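Local coordinates for protein putative malic enzyme ((S)-malate:NAD+ oxidoreductase (decarboxylating)) (Streptococcus pyogenes, PDB 2A9F) that probably catalyses the NAD-dependent oxidative decarboxylation of malate, as a divalent-metal-dependent member of the malic enzyme family, at residues A87-P90 / V91-G94; L112-D116 / T117-I121. One frame throughout, in Å; residues are numbered along the deposited sequence.

Overall arrangement
Both contacts are local and lie in series along the chain, neither nested nor crossed, within the N-terminal malic enzyme domain. Coming from strand 67-72 of the parallel sheet, the chain enters helix 85-102, where interaction 1 ties one helical turn to the next. Strand 106-111 then completes a beta-alpha-beta unit, and interaction 2 follows at once, turning the loop 112-116 into helix 117-127. Their centres are 18 Å apart, and their nearest atoms, about 7 Å apart, do not touch. Strand 106-111, the outermost of the sheet within this chain, links them, since interaction 1 packs on it and interaction 2 starts from its end. Both also meet the second subunit.

Interaction 1. Residues A87-P90 / V91-G94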
loop_
_atom_site.group_PDB
_atom_site.type_symbol
_atom_site.label_atom_id
_atom_site.label_comp_id
_atom_site.label_asym_id
_atom_site.label_seq_id
_atom_site.Cartn_x
_atom_site.Cartn_y
_atom_site.Cartn_z
ATOM N N ALA A 87 9.220 -9.809 -9.074
ATOM C CA ALA A 87 10.662 -9.963 -8.859
ATOM C C ALA A 87 11.279 -8.719 -8.219
ATOM O O ALA A 87 12.328 -8.796 -7.580
ATOM C CB ALA A 87 11.362 -10.266 -10.181
ATOM N N ALA A 88 10.619 -7.579 -8.383
ATOM C CA ALA A 88 11.112 -6.335 -7.820
ATOM C C ALA A 88 10.800 -6.207 -6.314
ATOM O O ALA A 88 11.591 -5.639 -5.553
ATOM C CB ALA A 88 10.504 -5.153 -8.572
ATOM N N MET A 89 9.659 -6.752 -5.899
ATOM C CA MET A 89 9.199 -6.661 -4.521
ATOM C C MET A 89 10.286 -6.800 -3.438
ATOM O O MET A 89 10.354 -5.972 -2.526
ATOM C CB MET A 89 8.056 -7.656 -4.293
ATOM C CG MET A 89 7.052 -7.234 -3.210
ATOM S SD MET A 89 5.908 -5.884 -3.599
ATOM C CE MET A 89 6.939 -4.610 -3.959
ATOM N N PRO A 90 11.162 -7.826 -3.536
ATOM C CA PRO A 90 12.221 -7.995 -2.529
ATOM C C PRO A 90 13.012 -6.704 -2.333
ATOM O O PRO A 90 13.371 -6.354 -1.210
ATOM C CB PRO A 90 13.088 -9.109 -3.116
ATOM C CG PRO A 90 12.111 -9.915 -3.849
ATOM C CD PRO A 90 11.251 -8.889 -4.548
ATOM N N VAL A 91 13.275 -5.999 -3.429
ATOM C CA VAL A 91 14.028 -4.754 -3.369
ATOM C C VAL A 91 13.201 -3.582 -2.816
ATOM O O VAL A 91 13.702 -2.771 -2.039
ATOM C CB VAL A 91 14.574 -4.376 -4.761
ATOM C CG1 VAL A 91 15.268 -3.022 -4.711
ATOM C CG2 VAL A 91 15.535 -5.442 -5.235
ATOM N N MET A 92 11.937 -3.496 -3.203
ATOM C CA MET A 92 11.092 -2.412 -2.722
ATOM C C MET A 92 10.778 -2.590 -1.232
ATOM O O MET A 92 10.683 -1.624 -0.481
ATOM C CB MET A 92 9.807 -2.355 -3.551
ATOM C CG MET A 92 10.079 -2.278 -5.069
ATOM S SD MET A 92 11.162 -0.903 -5.472
ATOM C CE MET A 92 12.523 -1.735 -6.154
ATOM N N GLU A 93 10.632 -3.818 -0.774
ATOM C CA GLU A 93 10.352 -3.945 0.634
ATOM C C GLU A 93 11.653 -3.824 1.427
ATOM O O GLU A 93 11.643 -3.468 2.605
ATOM C CB GLU A 93 9.574 -5.232 0.931
ATOM C CG GLU A 93 10.190 -6.521 0.508
ATOM C CD GLU A 93 9.168 -7.661 0.571
ATOM O OE1 GLU A 93 8.217 -7.666 -0.246
ATOM O OE2 GLU A 93 9.312 -8.546 1.444
ATOM N N GLY A 94 12.776 -4.082 0.765
ATOM C CA GLY A 94 14.050 -3.930 1.441
ATOM C C GLY A 94 14.236 -2.435 1.625
ATOM O O GLY A 94 14.633 -1.937 2.682
#
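Ala-88 and Met-89 meet Val-91, Met-92 and Glu-93 one turn further along helix 85-102, and backbone hydrogen bonds carry most of the contact. Ala-88 O accepts twice, from Val-91 N at 2.7 Å and from Met-92 N at 3.2 Å, the two donors coming from opposite faces of the carbonyl plane. Glu-93 N gives the straightest of the four bonds, with an N-H...O angle of 164° and a length of 2.8 Å to Met-89 O. The last, Gly-94 N to Pro-90 O, is weak. Pro-90 has no N-H to return to the preceding turn, and the helix kinks there.

The apolar contact is made by two methionines whose side chains are roughly perpendicular. Met-89 bends at chi2 and chi3, which brings its terminal CE to 3.7 Å from Met-92 CB. Such flexible, unbranched chains suit a helix face laid on a sheet: both reach Pro-109 of strand 106-111, and Met-92 also touches Val-70 and Ser-72. The small Ala-88 and beta-branched Val-91 fit closely against Val-77.

The polar side chain is Glu-93. Its chi1 of 57° sets CG between the backbone N and carbonyl carbon, folding the chain back over the preceding turn, where CG is 3.1 Å from Met-89 O and OE1 lies beside Met-89 CG. The carboxylate finds its donors outside this turn: OE2 accepts from Lys-21 N, and OE1 has a weak hydrogen bond with Thr-63 of the second subunit.

The chemistry thus divides the turn: the methionines lie on the sheet, Met-92 beside the magnesium ligand Asp-138 and Met-89 also against Thr-130 of the second subunit, while the buried carboxylate is held mainly by Lys-21 N.

Interaction 2. Residues L112-D116 / T117-I121; sequences LDTKD and TEEII
Thr-114 and Asp-116 in the loop face Glu-119 and Ile-120 in the first turn of helix 117-127. The close-packed side is built around Ile-120. Its CG1, beside the backbone N with chi1 -74°, points back to the loop and comes within 3.2 Å of Thr-114 OG1, the two side chains running alongside in opposite senses. CD1 continues to 3.4 Å from Thr-114 O. The other branch, CG2, meets Leu-112 CD1 more loosely, at 4.2 Å. A beta-branched isoleucine can thus serve both loop residues, and Arg-143 of helix 143-154 packs on it as well. Leu-112 and Thr-114 also touch Ile-123 and, on the second subunit, Leu-127 and Ala-126, respectively.

The solvent side is polar. With CG anti to the backbone N (chi1 -172°), Asp-116 accepts a hydrogen bond at OD2 from Glu-119 N (3.1 Å), the N-H arriving on the anti side and 24° out of the carboxylate plane. Glu-119 reaches back across Asp-116, its CG 3.4 Å from Asp-116 CB and its carboxyl end against Thr-114 CB and CG2. The two acids bring like charges near each other, OD2 of Asp-116 lying 4.2 Å from OE2 of Glu-119; this may raise the proton affinity of one, although solvent and the capping N-H would oppose it at Asp-116. The carboxylate of Glu-118 forms a salt bridge with Arg-150.

The backbone adds a weak bond from Ile-120 N to Asp-116 O. Aspartate suits this place because it is short and can fold back to accept a first-turn N-H. The arrangement is a classic helix N-cap, here starting helix 117-127 after strand 106-111 of the parallel sheet in the malic enzyme N-terminal domain.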
loop_
_atom_site.group_PDB
_atom_site.type_symbol
_atom_site.label_atom_id
_atom_site.label_comp_id
_atom_site.label_asym_id
_atom_site.label_seq_id
_atom_site.Cartn_x
_atom_site.Cartn_y
_atom_site.Cartn_z
ATOM N N LEU A 112 3.533 -2.310 -9.563
ATOM C CA LEU A 112 2.413 -2.450 -10.495
ATOM C C LEU A 112 2.879 -3.004 -11.836
ATOM O O LEU A 112 3.966 -2.651 -12.304
ATOM C CB LEU A 112 1.737 -1.099 -10.713
ATOM C CG LEU A 112 2.349 0.161 -10.084
ATOM C CD1 LEU A 112 2.753 1.148 -11.162
ATOM C CD2 LEU A 112 1.327 0.800 -9.182
ATOM N N ASP A 113 2.091 -3.887 -12.448
ATOM C CA ASP A 113 2.490 -4.409 -13.760
ATOM C C ASP A 113 1.808 -3.614 -14.869
ATOM O O ASP A 113 0.707 -3.935 -15.305
ATOM C CB ASP A 113 2.173 -5.907 -13.929
ATOM C CG ASP A 113 0.692 -6.214 -13.823
ATOM O OD1 ASP A 113 0.269 -7.313 -14.256
ATOM O OD2 ASP A 113 -0.047 -5.354 -13.296
ATOM N N THR A 114 2.477 -2.548 -15.286
ATOM C CA THR A 114 2.013 -1.683 -16.351
ATOM C C THR A 114 3.266 -0.906 -16.665
ATOM O O THR A 114 3.936 -0.428 -15.743
ATOM C CB THR A 114 0.944 -0.663 -15.899
ATOM O OG1 THR A 114 1.562 0.363 -15.110
ATOM C CG2 THR A 114 -0.138 -1.327 -15.095
ATOM N N LYS A 115 3.604 -0.795 -17.943
ATOM C CA LYS A 115 4.791 -0.051 -18.338
ATOM C C LYS A 115 4.333 1.190 -19.092
ATOM O O LYS A 115 5.143 1.973 -19.606
ATOM C CB LYS A 115 5.678 -0.904 -19.238
ATOM C CG LYS A 115 6.138 -2.191 -18.607
ATOM C CD LYS A 115 7.201 -2.827 -19.456
ATOM C CE LYS A 115 7.792 -4.014 -18.772
ATOM N NZ LYS A 115 6.781 -5.069 -18.665
ATOM N N ASP A 116 3.017 1.348 -19.162
ATOM C CA ASP A 116 2.405 2.480 -19.836
ATOM C C ASP A 116 2.565 3.716 -18.938
ATOM O O ASP A 116 1.935 3.806 -17.887
ATOM C CB ASP A 116 0.916 2.173 -20.079
ATOM C CG ASP A 116 0.230 3.216 -20.945
ATOM O OD1 ASP A 116 0.486 3.240 -22.175
ATOM O OD2 ASP A 116 -0.564 4.013 -20.388
ATOM N N THR A 117 3.410 4.654 -19.349
ATOM C CA THR A 117 3.648 5.876 -18.585
ATOM C C THR A 117 2.352 6.534 -18.147
ATOM O O THR A 117 2.135 6.805 -16.970
ATOM C CB THR A 117 4.439 6.916 -19.415
ATOM O OG1 THR A 117 5.781 6.459 -19.602
ATOM C CG2 THR A 117 4.468 8.262 -18.716
ATOM N N GLU A 118 1.491 6.788 -19.118
ATOM C CA GLU A 118 0.219 7.441 -18.868
ATOM C C GLU A 118 -0.561 6.847 -17.702
ATOM O O GLU A 118 -0.991 7.575 -16.812
ATOM C CB GLU A 118 -0.629 7.410 -20.144
ATOM C CG GLU A 118 -1.714 8.449 -20.168
ATOM C CD GLU A 118 -1.207 9.782 -19.677
ATOM O OE1 GLU A 118 -0.197 10.278 -20.226
ATOM O OE2 GLU A 118 -1.814 10.326 -18.731
ATOM N N GLU A 119 -0.748 5.533 -17.693
ATOM C CA GLU A 119 -1.509 4.934 -16.610
ATOM C C GLU A 119 -0.724 4.713 -15.313
ATOM O O GLU A 119 -1.312 4.365 -14.287
ATOM C CB GLU A 119 -2.164 3.624 -17.063
ATOM C CG GLU A 119 -1.222 2.500 -17.405
ATOM C CD GLU A 119 -1.949 1.167 -17.476
ATOM O OE1 GLU A 119 -2.531 0.762 -16.442
ATOM O OE2 GLU A 119 -1.944 0.528 -18.557
ATOM N N ILE A 120 0.593 4.901 -15.345
ATOM C CA ILE A 120 1.364 4.745 -14.126
ATOM C C ILE A 120 1.156 6.019 -13.320
ATOM O O ILE A 120 0.837 5.959 -12.129
ATOM C CB ILE A 120 2.894 4.556 -14.388
ATOM C CG1 ILE A 120 3.164 3.150 -14.919
ATOM C CG2 ILE A 120 3.685 4.760 -13.084
ATOM C CD1 ILE A 120 4.622 2.859 -15.167
ATOM N N ILE A 121 1.316 7.172 -13.978
ATOM C CA ILE A 121 1.160 8.449 -13.286
ATOM C C ILE A 121 -0.276 8.574 -12.829
ATOM O O ILE A 121 -0.558 9.173 -11.804
ATOM C CB ILE A 121 1.585 9.674 -14.175
ATOM C CG1 ILE A 121 0.370 10.399 -14.743
ATOM C CG2 ILE A 121 2.486 9.224 -15.306
ATOM C CD1 ILE A 121 -0.210 11.470 -13.819
#